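Local coordinates for Mgp-operon protein 3 (Mycoplasma pneumoniae, PDB 6RJ1) that probably acts in cell adhesion as an extracellular, membrane-linked surface protein of a human pathogen, at residues F670-L675 with T690-V695; A729-P734 with I832-T837; Y738-F743 with A772-N777; A767-A772 with L804-V809; K852-I857 with W863-D868. All coordinates share one frame; numbering follows the deposited sequence.

Contact 1 of 5, residues F670-L675 with T690-V695; sequences FDALGL and TDQLLV
Gln692 reaches across to Ala672 with its amide nitrogen. NE2 donates to Ala672 O at 2.9 Å, with an N-H...O angle of 151°. The donor comes in from the side of the carbonyl rather than head-on, tilted a little out of its plane. The same NE2 lies 3.5 Å from Ala672 CB, so the methyl group lies against the amide. Behind the amide, Gln692 CG sits 3.9 Å from Ala672 CA. The Gln692 chain is bent: CG is anti to the carbonyl carbon (chi1 -47°), and a turn at chi2 (-90°) swings the amide over to the helix.

A second link is made through water. It donates to Asp671 OD2 at 2.7 Å and to Asp691 OD2 at 2.6 Å. These two oxygens are 4.3 Å apart.

Further out, other parts of the chain fix each group. Asp671 OD2 also bonds to Ser580 OG, and Asp691 OD1 is held by the backbone N of Asn660. Gln692 OE1 bonds to Asn777 N, which helps fix the amide's rotation. Ala672 lies on helix 666-673. Gly674, with positive phi, is the first residue to leave the helical path.

The contact ties this helix to the loop entering strand 693-699, in the region of the MgpC adhesin family. Its chemistry is polar and buried. The two carboxylates would probably repel each other if both are charged. The shared water, with a proton directed at each, and the outside donors should ease that repulsion.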
# COMPACT_ATOMS: atom_id res chain seq x y z
N PHE A 670 11.37 -0.60 16.63
CA PHE A 670 11.83 -1.99 16.55
C PHE A 670 10.96 -2.84 15.63
O PHE A 670 11.48 -3.66 14.87
CB PHE A 670 11.92 -2.58 17.97
CG PHE A 670 13.27 -2.40 18.62
CD1 PHE A 670 13.75 -1.13 18.93
CD2 PHE A 670 14.08 -3.50 18.90
CE1 PHE A 670 15.02 -0.97 19.50
CE2 PHE A 670 15.34 -3.33 19.47
CZ PHE A 670 15.80 -2.06 19.77
N ASP A 671 9.65 -2.60 15.65
CA ASP A 671 8.67 -3.31 14.84
C ASP A 671 8.73 -2.91 13.37
O ASP A 671 8.47 -3.74 12.50
CB ASP A 671 7.26 -3.04 15.38
CG ASP A 671 6.89 -3.74 16.68
OD1 ASP A 671 7.81 -4.20 17.40
OD2 ASP A 671 5.70 -3.84 16.97
N ALA A 672 9.03 -1.64 13.09
CA ALA A 672 9.09 -1.15 11.72
C ALA A 672 10.41 -1.46 11.05
O ALA A 672 10.45 -1.63 9.84
CB ALA A 672 8.83 0.35 11.70
N LEU A 673 11.49 -1.52 11.83
CA LEU A 673 12.84 -1.75 11.33
C LEU A 673 13.30 -3.21 11.44
O LEU A 673 14.39 -3.55 10.96
CB LEU A 673 13.80 -0.79 12.03
CG LEU A 673 13.96 0.62 11.44
CD1 LEU A 673 12.70 1.46 11.57
CD2 LEU A 673 15.09 1.36 12.12
N GLY A 674 12.45 -4.07 12.01
CA GLY A 674 12.71 -5.50 12.18
C GLY A 674 13.89 -5.80 13.07
O GLY A 674 14.77 -6.58 12.69
N LEU A 675 13.92 -5.16 14.25
CA LEU A 675 15.02 -5.25 15.19
C LEU A 675 14.73 -6.15 16.42
O LEU A 675 15.58 -6.26 17.31
CB LEU A 675 15.44 -3.84 15.61
CG LEU A 675 16.10 -2.99 14.53
CD1 LEU A 675 15.98 -1.52 14.86
CD2 LEU A 675 17.56 -3.35 14.37
N THR A 690 0.88 -7.17 12.49
CA THR A 690 0.06 -6.01 12.12
C THR A 690 0.84 -4.89 11.43
O THR A 690 0.23 -4.06 10.75
CB THR A 690 -0.72 -5.45 13.34
OG1 THR A 690 0.17 -5.19 14.43
CG2 THR A 690 -1.90 -6.32 13.76
N ASP A 691 2.16 -4.83 11.63
CA ASP A 691 2.98 -3.77 11.06
C ASP A 691 3.90 -4.26 9.94
O ASP A 691 4.47 -5.34 10.06
CB ASP A 691 3.77 -3.04 12.16
CG ASP A 691 2.86 -2.33 13.15
OD1 ASP A 691 2.46 -1.18 12.87
OD2 ASP A 691 2.56 -2.92 14.21
N GLN A 692 4.02 -3.46 8.86
CA GLN A 692 4.85 -3.70 7.67
C GLN A 692 4.50 -5.05 7.02
O GLN A 692 5.38 -5.84 6.67
CB GLN A 692 6.36 -3.59 7.99
CG GLN A 692 6.77 -2.37 8.80
CD GLN A 692 7.14 -1.16 7.99
OE1 GLN A 692 6.45 -0.76 7.05
NE2 GLN A 692 8.24 -0.54 8.34
N LEU A 693 3.19 -5.30 6.88
CA LEU A 693 2.67 -6.55 6.34
C LEU A 693 2.40 -6.53 4.84
O LEU A 693 1.52 -5.80 4.37
CB LEU A 693 1.41 -6.97 7.11
CG LEU A 693 1.49 -8.22 7.98
CD1 LEU A 693 2.59 -8.13 9.04
CD2 LEU A 693 0.15 -8.47 8.65
N LEU A 694 3.15 -7.36 4.10
CA LEU A 694 2.93 -7.53 2.67
C LEU A 694 1.92 -8.66 2.49
O LEU A 694 2.05 -9.72 3.08
CB LEU A 694 4.22 -7.81 1.89
CG LEU A 694 4.06 -7.75 0.35
CD1 LEU A 694 4.25 -6.32 -0.19
CD2 LEU A 694 4.98 -8.72 -0.34
N VAL A 695 0.90 -8.38 1.70
CA VAL A 695 -0.20 -9.27 1.35
C VAL A 695 -0.01 -9.57 -0.15
O VAL A 695 0.22 -8.66 -0.95
CB VAL A 695 -1.55 -8.55 1.66
CG1 VAL A 695 -2.73 -9.26 1.04
CG2 VAL A 695 -1.75 -8.42 3.17
O HOH W 1 3.67 -4.88 15.59

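Contact 2 of 5, residues A729-P734 with I832-T837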
# COMPACT_ATOMS: atom_id res chain seq x y z
N ALA A 729 -1.58 -14.91 1.01
CA ALA A 729 -0.77 -14.98 2.22
C ALA A 729 -0.27 -13.59 2.61
O ALA A 729 -0.31 -12.65 1.82
CB ALA A 729 0.40 -15.93 2.03
N SER A 730 0.19 -13.48 3.86
CA SER A 730 0.76 -12.25 4.40
C SER A 730 2.13 -12.54 4.95
O SER A 730 2.39 -13.65 5.43
CB SER A 730 -0.15 -11.64 5.46
OG SER A 730 -0.06 -12.32 6.70
N HIS A 731 3.00 -11.56 4.86
CA HIS A 731 4.36 -11.69 5.34
C HIS A 731 4.87 -10.39 5.92
O HIS A 731 4.63 -9.31 5.36
CB HIS A 731 5.28 -12.16 4.20
CG HIS A 731 6.44 -12.97 4.67
ND1 HIS A 731 6.47 -14.34 4.51
CD2 HIS A 731 7.56 -12.58 5.33
CE1 HIS A 731 7.60 -14.74 5.07
NE2 HIS A 731 8.30 -13.71 5.56
N TYR A 732 5.59 -10.49 7.02
CA TYR A 732 6.20 -9.36 7.69
C TYR A 732 7.42 -8.94 6.89
O TYR A 732 8.34 -9.72 6.67
CB TYR A 732 6.55 -9.75 9.14
CG TYR A 732 7.37 -8.75 9.91
CD1 TYR A 732 6.89 -7.45 10.15
CD2 TYR A 732 8.58 -9.11 10.49
CE1 TYR A 732 7.63 -6.54 10.90
CE2 TYR A 732 9.32 -8.21 11.25
CZ TYR A 732 8.84 -6.93 11.46
OH TYR A 732 9.59 -6.08 12.23
N LEU A 733 7.37 -7.70 6.39
CA LEU A 733 8.42 -7.14 5.55
C LEU A 733 8.79 -5.72 6.05
O LEU A 733 8.28 -4.73 5.53
CB LEU A 733 7.92 -7.14 4.09
CG LEU A 733 8.93 -6.89 2.98
CD1 LEU A 733 10.09 -7.86 3.04
CD2 LEU A 733 8.25 -6.99 1.63
N PRO A 734 9.65 -5.63 7.09
CA PRO A 734 10.02 -4.30 7.61
C PRO A 734 11.02 -3.56 6.73
O PRO A 734 11.65 -4.19 5.89
CB PRO A 734 10.64 -4.65 8.97
CG PRO A 734 11.23 -5.98 8.77
CD PRO A 734 10.32 -6.71 7.84
N ILE A 832 7.99 -21.11 1.27
CA ILE A 832 8.76 -21.12 0.03
C ILE A 832 8.08 -20.25 -1.07
O ILE A 832 8.67 -20.05 -2.13
CB ILE A 832 9.13 -22.56 -0.44
CG1 ILE A 832 7.89 -23.48 -0.59
CG2 ILE A 832 10.19 -23.17 0.50
CD1 ILE A 832 8.17 -24.83 -1.36
N SER A 833 6.87 -19.69 -0.77
CA SER A 833 6.08 -18.82 -1.65
C SER A 833 6.56 -17.36 -1.60
O SER A 833 6.24 -16.57 -2.49
CB SER A 833 4.60 -18.88 -1.27
OG SER A 833 4.38 -18.36 0.03
N PHE A 834 7.30 -17.00 -0.54
CA PHE A 834 7.84 -15.65 -0.35
C PHE A 834 9.35 -15.69 -0.16
O PHE A 834 9.87 -16.53 0.57
CB PHE A 834 7.17 -14.99 0.87
CG PHE A 834 7.62 -13.58 1.18
CD1 PHE A 834 8.70 -13.35 2.02
CD2 PHE A 834 6.95 -12.48 0.66
CE1 PHE A 834 9.12 -12.05 2.32
CE2 PHE A 834 7.35 -11.18 0.97
CZ PHE A 834 8.43 -10.97 1.80
N SER A 835 10.04 -14.73 -0.80
CA SER A 835 11.49 -14.53 -0.71
C SER A 835 11.83 -13.04 -0.81
O SER A 835 11.30 -12.34 -1.67
CB SER A 835 12.21 -15.32 -1.80
OG SER A 835 13.17 -14.53 -2.48
N TYR A 836 12.72 -12.57 0.08
CA TYR A 836 13.20 -11.19 0.07
C TYR A 836 14.73 -11.22 0.03
O TYR A 836 15.36 -11.83 0.90
CB TYR A 836 12.66 -10.39 1.27
CG TYR A 836 13.38 -9.09 1.53
CD1 TYR A 836 13.07 -7.94 0.80
CD2 TYR A 836 14.40 -9.00 2.47
CE1 TYR A 836 13.74 -6.74 1.02
CE2 TYR A 836 15.10 -7.82 2.68
CZ TYR A 836 14.76 -6.68 1.96
OH TYR A 836 15.45 -5.52 2.18
N THR A 837 15.32 -10.61 -1.00
CA THR A 837 16.77 -10.54 -1.16
C THR A 837 17.17 -9.07 -1.12
O THR A 837 16.71 -8.29 -1.96
CB THR A 837 17.22 -11.26 -2.43
OG1 THR A 837 16.58 -12.53 -2.50
CG2 THR A 837 18.74 -11.44 -2.49
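His731 and Phe834 lie one over the other as an offset stack. Their ring centroids are 3.9 Å apart and the planes are only 12° from parallel. The closest atoms are His731 CD2 and Phe834 CE1, at 3.4 Å. Phe834 CD1 lies over the centre of the imidazole, while the imidazole is displaced toward the rim of the phenyl ring. The Tyr591 ring also meets His731, so the stack belongs to a larger aromatic group.

A CH-pi contact adds to the stack. His731 CB stands 3.9 Å from the Phe834 ring centroid, almost straight above it. The imidazole and its own CB thus cover the same face of Phe834.

The remaining contacts are between apolar groups. Leu733 CD1 approaches the edge of Phe834, 3.7 Å from CZ and near the ring plane. The same methyl is 3.7 Å from Tyr836 CD1, against a ring it meets obliquely. With Leu733 CG anti to the backbone N (chi1 -167°), the branch extends toward Phe834 and CD1 can touch both rings. Leu733 CD2 is a little farther from Phe834 CZ.

No hydrogen bond joins the two segments. The CA atoms of His731 and Phe834 are 7.8 Å apart, too far for neighbouring strands of one sheet. The side chains of Ser730, Tyr732 and Ser835 point away, as the alternation of a strand requires. Val810 and Leu694 pack around Leu733 and Phe834. The arrangement is typical of two beta sheets packed through their side chains. Here strand 723-732 of the mixed sheet meets strand 834-838 of the antiparallel sheet.

Contact 3 of 5, residues Y738-F743 with A772-N777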
# COMPACT_ATOMS: atom_id res chain seq x y z
N TYR A 738 19.25 -0.55 8.61
CA TYR A 738 20.46 0.15 8.16
C TYR A 738 20.14 1.36 7.25
O TYR A 738 21.07 2.05 6.83
CB TYR A 738 21.48 -0.82 7.52
CG TYR A 738 20.95 -1.68 6.39
CD1 TYR A 738 20.91 -1.20 5.09
CD2 TYR A 738 20.54 -2.99 6.62
CE1 TYR A 738 20.44 -1.99 4.04
CE2 TYR A 738 20.07 -3.79 5.58
CZ TYR A 738 20.03 -3.29 4.29
OH TYR A 738 19.55 -4.06 3.26
N TYR A 739 18.85 1.63 7.01
CA TYR A 739 18.39 2.80 6.26
C TYR A 739 18.33 3.98 7.23
O TYR A 739 18.17 5.13 6.82
CB TYR A 739 17.01 2.54 5.62
CG TYR A 739 17.08 2.02 4.20
CD1 TYR A 739 18.19 1.33 3.74
CD2 TYR A 739 16.01 2.21 3.32
CE1 TYR A 739 18.26 0.86 2.43
CE2 TYR A 739 16.07 1.74 2.01
CZ TYR A 739 17.20 1.06 1.57
OH TYR A 739 17.28 0.59 0.29
N SER A 740 18.45 3.68 8.54
CA SER A 740 18.47 4.63 9.64
C SER A 740 19.89 4.76 10.15
O SER A 740 20.58 3.75 10.34
CB SER A 740 17.54 4.18 10.76
OG SER A 740 16.18 4.28 10.39
N ALA A 741 20.34 6.01 10.37
CA ALA A 741 21.68 6.31 10.86
C ALA A 741 21.90 5.84 12.29
O ALA A 741 22.94 5.26 12.57
CB ALA A 741 21.96 7.80 10.75
N ASN A 742 20.92 6.06 13.18
CA ASN A 742 21.01 5.73 14.60
C ASN A 742 20.07 4.58 15.00
O ASN A 742 19.37 4.69 16.01
CB ASN A 742 20.75 6.99 15.45
CG ASN A 742 19.36 7.61 15.29
OD1 ASN A 742 18.64 7.36 14.31
ND2 ASN A 742 18.96 8.42 16.26
N PHE A 743 20.05 3.48 14.22
CA PHE A 743 19.19 2.33 14.54
C PHE A 743 19.56 1.73 15.91
O PHE A 743 20.75 1.55 16.20
CB PHE A 743 19.16 1.28 13.42
CG PHE A 743 20.46 0.57 13.13
CD1 PHE A 743 20.77 -0.63 13.75
CD2 PHE A 743 21.35 1.08 12.19
CE1 PHE A 743 21.97 -1.29 13.47
CE2 PHE A 743 22.55 0.42 11.91
CZ PHE A 743 22.85 -0.77 12.55
N ALA A 772 12.18 10.77 2.64
CA ALA A 772 12.79 11.49 3.76
C ALA A 772 12.70 10.68 5.05
O ALA A 772 13.46 10.94 5.98
CB ALA A 772 12.12 12.84 3.94
N ASN A 773 11.77 9.70 5.10
CA ASN A 773 11.59 8.81 6.25
C ASN A 773 12.34 7.48 6.02
O ASN A 773 12.57 7.09 4.88
CB ASN A 773 10.09 8.55 6.50
CG ASN A 773 9.51 7.40 5.71
OD1 ASN A 773 9.51 6.25 6.16
ND2 ASN A 773 9.01 7.68 4.52
N SER A 774 12.68 6.79 7.13
CA SER A 774 13.35 5.48 7.13
C SER A 774 12.54 4.53 8.02
O SER A 774 13.10 3.62 8.63
CB SER A 774 14.77 5.62 7.67
OG SER A 774 14.74 6.11 9.00
N LEU A 775 11.22 4.76 8.07
CA LEU A 775 10.27 4.09 8.94
C LEU A 775 9.25 3.24 8.20
O LEU A 775 8.90 2.16 8.68
CB LEU A 775 9.53 5.19 9.73
CG LEU A 775 9.16 5.03 11.22
CD1 LEU A 775 7.68 5.26 11.42
CD2 LEU A 775 9.61 3.73 11.83
N LEU A 776 8.74 3.75 7.07
CA LEU A 776 7.66 3.11 6.32
C LEU A 776 8.13 2.37 5.11
O LEU A 776 8.91 2.91 4.31
CB LEU A 776 6.57 4.12 5.94
CG LEU A 776 6.15 5.13 7.01
CD1 LEU A 776 5.37 6.26 6.41
CD2 LEU A 776 5.40 4.47 8.15
N ASN A 777 7.65 1.13 4.95
CA ASN A 777 7.99 0.32 3.79
C ASN A 777 7.07 0.67 2.61
O ASN A 777 5.97 1.18 2.81
CB ASN A 777 8.01 -1.17 4.09
CG ASN A 777 9.00 -1.93 3.24
OD1 ASN A 777 9.56 -1.42 2.26
ND2 ASN A 777 9.23 -3.17 3.57
O HOH W 2 15.43 2.23 8.80
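Ser740 and Ser774 face each other through their hydroxyls. Ser774 OG donates to Ser740 OG at 2.7 Å. Ser740 OG is anti to its own carbonyl carbon (chi1 -70°), and Ser774 OG sits between its backbone N and carbonyl carbon (chi1 61°). These turns bring the two oxygens together. Ser740 OG passes a proton on to a water at 2.7 Å. That water donates to Ser774 O, also at 2.7 Å, and so closes a small ring of bonds.

Ser774 CB lies 3.5 Å from the carbonyl oxygen of Tyr739. The CB of Tyr739 points toward Ser774, but its ring leads off elsewhere, and its OH bonds to Ser844 OG.

Next to Ser774, the side chain of Asn773 folds back on the chain. Its OD1 accepts from Leu776 N at 2.8 Å and from Leu775 N at 3.0 Å. The bond from Leu775 makes an Asx turn. Both bonds hold the turn around Ser774.

Both segments lie in the long connection between strands 723-732 and 779-786; the first starts in a 3-10 segment. Ser740 touches Leu673 of helix 666-673, and Leu775 packs on the same helix. Asn773 and Leu776 rest on Leu179 of helix 176-179.

Contact 4 of 5, residues A767-A772 with L804-V809; sequences ATDGFA and LVRGGV
Arg806 grips Asp769 side-on with two nitrogens. Arg806 NE donates to Asp769 OD2 at 2.8 Å and nearly straight (165°), in the guanidinium plane. Arg806 NH2 donates to Asp769 OD1 at 2.9 Å, somewhat out of that plane. Each oxygen uses its syn lone pair. The carboxylate and guanidinium planes are 27° apart, so the salt bridge is close to flat.

The guanidinium has further acceptors. NH1 bonds to Leu776 O, and NH2 bonds to Asn773 O. Asp769 OD2 accepts a second proton from a water at 2.9 Å. That water accepts from Gly807 N at 3.0 Å, so it links the carboxylate to the turn backbone. Arg806 N is taken by Asn777 OD1.

Phe771 covers one face of the guanidinium, with Phe771 CD2 3.5 Å from Arg806 NE. At the edge, Ala767 CB lies 3.4 Å from Arg806 NH2. A bend at chi3 (74°) helps turn the guanidinium toward this loop.

Arg806 and Gly807 are the central residues of a type II beta turn. Gly807, with positive phi, takes the third position, where glycine is favoured. The arrangement is that of a beta hairpin, strands 799-805 and 808-815, with its tip held to a loop.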
# COMPACT_ATOMS: atom_id res chain seq x y z
N ALA A 767 18.43 7.11 4.33
CA ALA A 767 17.88 6.52 3.11
C ALA A 767 18.06 7.44 1.91
O ALA A 767 17.93 8.66 2.03
CB ALA A 767 16.42 6.20 3.31
N THR A 768 18.36 6.86 0.74
CA THR A 768 18.56 7.59 -0.51
C THR A 768 17.66 7.03 -1.62
O THR A 768 17.93 7.24 -2.80
CB THR A 768 20.05 7.55 -0.92
OG1 THR A 768 20.51 6.20 -0.92
CG2 THR A 768 20.93 8.41 -0.01
N ASP A 769 16.58 6.32 -1.24
CA ASP A 769 15.66 5.67 -2.16
C ASP A 769 14.39 6.49 -2.48
O ASP A 769 13.39 5.95 -2.96
CB ASP A 769 15.30 4.26 -1.65
CG ASP A 769 14.57 4.20 -0.31
OD1 ASP A 769 14.64 5.18 0.47
OD2 ASP A 769 13.93 3.16 -0.04
N GLY A 770 14.49 7.80 -2.27
CA GLY A 770 13.41 8.74 -2.57
C GLY A 770 12.47 9.09 -1.45
O GLY A 770 11.44 9.73 -1.70
N PHE A 771 12.79 8.71 -0.20
CA PHE A 771 11.95 9.00 0.96
C PHE A 771 12.73 9.67 2.06
O PHE A 771 13.80 9.19 2.42
CB PHE A 771 11.31 7.72 1.50
CG PHE A 771 10.41 6.97 0.53
CD1 PHE A 771 9.10 7.37 0.32
CD2 PHE A 771 10.86 5.82 -0.10
CE1 PHE A 771 8.26 6.65 -0.53
CE2 PHE A 771 10.02 5.10 -0.95
CZ PHE A 771 8.72 5.51 -1.15
N ALA A 772 12.18 10.77 2.64
CA ALA A 772 12.79 11.49 3.76
C ALA A 772 12.70 10.68 5.05
O ALA A 772 13.46 10.94 5.98
CB ALA A 772 12.12 12.84 3.94
N LEU A 804 9.61 -4.68 -6.25
CA LEU A 804 10.65 -3.95 -5.56
C LEU A 804 10.07 -3.30 -4.32
O LEU A 804 8.96 -2.74 -4.36
CB LEU A 804 11.25 -2.89 -6.51
CG LEU A 804 12.61 -3.21 -7.17
CD1 LEU A 804 12.71 -4.64 -7.70
CD2 LEU A 804 12.88 -2.24 -8.29
N VAL A 805 10.78 -3.44 -3.20
CA VAL A 805 10.46 -2.85 -1.89
C VAL A 805 11.68 -2.07 -1.40
O VAL A 805 12.75 -2.16 -2.01
CB VAL A 805 9.95 -3.88 -0.84
CG1 VAL A 805 8.58 -4.43 -1.23
CG2 VAL A 805 10.95 -5.00 -0.59
N ARG A 806 11.54 -1.33 -0.30
CA ARG A 806 12.66 -0.58 0.26
C ARG A 806 13.71 -1.55 0.78
O ARG A 806 13.41 -2.39 1.64
CB ARG A 806 12.20 0.37 1.37
CG ARG A 806 11.20 1.40 0.91
CD ARG A 806 10.97 2.45 1.97
NE ARG A 806 12.09 3.38 2.09
CZ ARG A 806 12.17 4.36 2.98
NH1 ARG A 806 11.20 4.53 3.86
NH2 ARG A 806 13.22 5.16 2.99
N GLY A 807 14.90 -1.48 0.18
CA GLY A 807 16.04 -2.31 0.56
C GLY A 807 16.29 -3.58 -0.22
O GLY A 807 17.38 -4.15 -0.10
N GLY A 808 15.32 -4.03 -0.99
CA GLY A 808 15.49 -5.26 -1.76
C GLY A 808 14.36 -5.67 -2.68
O GLY A 808 13.38 -4.95 -2.85
N VAL A 809 14.53 -6.84 -3.31
CA VAL A 809 13.57 -7.43 -4.23
C VAL A 809 12.83 -8.59 -3.55
O VAL A 809 13.44 -9.39 -2.83
CB VAL A 809 14.23 -7.83 -5.59
CG1 VAL A 809 15.29 -8.91 -5.43
CG2 VAL A 809 13.18 -8.24 -6.63
O HOH W 3 15.34 1.07 -1.43

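Contact 5 of 5, residues K852-I857 with W863-D868; sequences KDVTYI and WFYTFD
Strands 851-857 and 862-868 form a beta hairpin at the margin of an antiparallel sheet. Tyr856 pairs with Trp863, Val854 with Tyr865, Thr855 with Phe864 and Asp853 with Thr866. The last two are hydrogen-bonded pairs. Phe864 N donates to Thr855 O at 2.7 Å, and Thr866 N donates to Asp853 O at 2.8 Å. At the far end Lys852 N and Asp853 N both donate to Thr866 O. Two residues opposite one make a classic beta bulge.

Val854, Tyr856, Trp863 and Tyr865 share one face. Tyr856 turns its edge to the face of Trp863, with the planes at 58°, and its CD1 is 3.4 Å from Trp863 CE2. Next along, Val854 CG1 sits over the face of the Tyr865 ring, 3.5 Å from the ring centroid. The methyl is placed there because CG1 is anti to the backbone N (chi1 -163°). Outside partners hold the phenol groups: Tyr856 OH bonds to Val786 O and Arg895, and Tyr865 OH to Gly781 O. Val802 and Leu804 of strand 799-805 cover this side.

Phe864 lies on the other face, with Thr855. Ile857 CG1 meets the edge of Phe864 at CE2, 3.5 Å away. At the bulge end, Lys852 CB packs on Asp868 CB at 3.8 Å.

Backbone bonds therefore set the register, while dispersion and ring contacts fill the face of Val854, Tyr856, Trp863 and Tyr865. The Lys852-Asp868 attraction is probably modest, because Lys852 NZ and Asp868 OD2, 4.2 Å apart, stay beyond salt-bridge distance. Gly870 N holds Asp868 OD1, and Lys852 NZ has a weak bond to Thr930 O.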
# COMPACT_ATOMS: atom_id res chain seq x y z
N LYS A 852 8.82 4.05 -13.94
CA LYS A 852 7.99 4.37 -15.09
C LYS A 852 7.55 3.11 -15.83
O LYS A 852 6.44 3.09 -16.37
CB LYS A 852 8.64 5.43 -15.99
CG LYS A 852 9.28 4.95 -17.28
CD LYS A 852 8.67 5.67 -18.47
CE LYS A 852 9.57 5.67 -19.68
NZ LYS A 852 9.08 6.64 -20.70
N ASP A 853 8.37 2.04 -15.81
CA ASP A 853 8.01 0.82 -16.54
C ASP A 853 8.60 -0.47 -15.97
O ASP A 853 9.71 -0.47 -15.43
CB ASP A 853 8.40 0.98 -18.02
CG ASP A 853 8.17 -0.25 -18.87
OD1 ASP A 853 6.99 -0.58 -19.15
OD2 ASP A 853 9.17 -0.91 -19.22
N VAL A 854 7.85 -1.57 -16.11
CA VAL A 854 8.31 -2.92 -15.76
C VAL A 854 8.04 -3.81 -16.96
O VAL A 854 6.93 -3.80 -17.49
CB VAL A 854 7.73 -3.54 -14.47
CG1 VAL A 854 8.60 -4.71 -14.02
CG2 VAL A 854 7.61 -2.52 -13.35
N THR A 855 9.06 -4.57 -17.39
CA THR A 855 8.98 -5.48 -18.53
C THR A 855 9.57 -6.82 -18.17
O THR A 855 10.57 -6.87 -17.46
CB THR A 855 9.74 -4.88 -19.73
OG1 THR A 855 9.32 -3.53 -19.94
CG2 THR A 855 9.54 -5.67 -21.01
N TYR A 856 8.97 -7.91 -18.68
CA TYR A 856 9.49 -9.26 -18.51
C TYR A 856 9.82 -9.78 -19.90
O TYR A 856 8.99 -9.68 -20.80
CB TYR A 856 8.48 -10.17 -17.80
CG TYR A 856 8.97 -11.58 -17.58
CD1 TYR A 856 9.85 -11.89 -16.55
CD2 TYR A 856 8.54 -12.63 -18.39
CE1 TYR A 856 10.29 -13.19 -16.33
CE2 TYR A 856 8.98 -13.94 -18.20
CZ TYR A 856 9.85 -14.22 -17.15
OH TYR A 856 10.27 -15.51 -16.93
N ILE A 857 11.05 -10.30 -20.08
CA ILE A 857 11.49 -10.87 -21.35
C ILE A 857 11.43 -12.38 -21.26
O ILE A 857 12.26 -12.99 -20.58
CB ILE A 857 12.88 -10.32 -21.79
CG1 ILE A 857 12.88 -8.75 -21.89
CG2 ILE A 857 13.39 -10.99 -23.07
CD1 ILE A 857 11.86 -8.05 -22.90
N TRP A 863 13.40 -9.61 -15.71
CA TRP A 863 12.55 -8.46 -15.49
C TRP A 863 13.43 -7.21 -15.61
O TRP A 863 14.59 -7.22 -15.16
CB TRP A 863 11.94 -8.50 -14.09
CG TRP A 863 10.88 -9.54 -13.87
CD1 TRP A 863 9.53 -9.36 -13.95
CD2 TRP A 863 11.08 -10.87 -13.36
NE1 TRP A 863 8.87 -10.50 -13.56
CE2 TRP A 863 9.80 -11.44 -13.18
CE3 TRP A 863 12.22 -11.63 -13.02
CZ2 TRP A 863 9.62 -12.75 -12.70
CZ3 TRP A 863 12.04 -12.93 -12.56
CH2 TRP A 863 10.76 -13.48 -12.40
N PHE A 864 12.89 -6.14 -16.22
CA PHE A 864 13.59 -4.87 -16.37
C PHE A 864 12.74 -3.75 -15.79
O PHE A 864 11.61 -3.55 -16.23
CB PHE A 864 13.97 -4.61 -17.84
CG PHE A 864 14.95 -5.61 -18.40
CD1 PHE A 864 16.31 -5.52 -18.11
CD2 PHE A 864 14.52 -6.64 -19.22
CE1 PHE A 864 17.21 -6.45 -18.62
CE2 PHE A 864 15.43 -7.58 -19.73
CZ PHE A 864 16.77 -7.48 -19.43
N TYR A 865 13.27 -3.07 -14.76
CA TYR A 865 12.60 -1.97 -14.05
C TYR A 865 13.19 -0.64 -14.48
O TYR A 865 14.36 -0.37 -14.21
CB TYR A 865 12.74 -2.15 -12.53
CG TYR A 865 11.84 -3.23 -11.97
CD1 TYR A 865 12.17 -4.58 -12.08
CD2 TYR A 865 10.66 -2.90 -11.30
CE1 TYR A 865 11.34 -5.57 -11.57
CE2 TYR A 865 9.83 -3.88 -10.78
CZ TYR A 865 10.16 -5.22 -10.92
OH TYR A 865 9.34 -6.19 -10.41
N THR A 866 12.39 0.16 -15.19
CA THR A 866 12.80 1.47 -15.68
C THR A 866 12.36 2.55 -14.72
O THR A 866 11.19 2.62 -14.34
CB THR A 866 12.34 1.67 -17.13
OG1 THR A 866 12.78 0.57 -17.92
CG2 THR A 866 12.86 2.97 -17.73
N PHE A 867 13.31 3.39 -14.31
CA PHE A 867 13.09 4.50 -13.39
C PHE A 867 13.39 5.81 -14.09
O PHE A 867 14.47 5.99 -14.64
CB PHE A 867 14.00 4.34 -12.16
CG PHE A 867 13.58 3.19 -11.28
CD1 PHE A 867 12.65 3.38 -10.26
CD2 PHE A 867 14.10 1.91 -11.48
CE1 PHE A 867 12.26 2.31 -9.45
CE2 PHE A 867 13.70 0.85 -10.67
CZ PHE A 867 12.77 1.06 -9.68
N ASP A 868 12.42 6.73 -14.07
CA ASP A 868 12.51 8.03 -14.72
C ASP A 868 12.57 9.13 -13.67
O ASP A 868 11.63 9.28 -12.90
CB ASP A 868 11.26 8.21 -15.61
CG ASP A 868 11.29 9.28 -16.68
OD1 ASP A 868 12.00 10.30 -16.48
OD2 ASP A 868 10.59 9.11 -17.71

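How the contacts relate
Contact 1 comes first along the chain and contact 5 last. Contacts 3 and 4 lie between the two segments of contact 2, and their own segments alternate and share Ala772. Contacts 1 and 2, centres about 11 Å apart, meet in one sheet through strands 693-699 and 723-732. Contacts 2 and 4 meet in another, through strands 834-838 and 808-815. Contact 3 touches contacts 1, 2 and 4, so the long loop after strand 723-732 joins helix 666-673 to both sheets. Contact 5, about 27 Å from contact 1 between centres, meets contact 4 at Leu804. Contacts 1, 2, 4 and 5 touch in turn, so helix, mixed sheet, antiparallel sheet and 851-868 hairpin pack as one body.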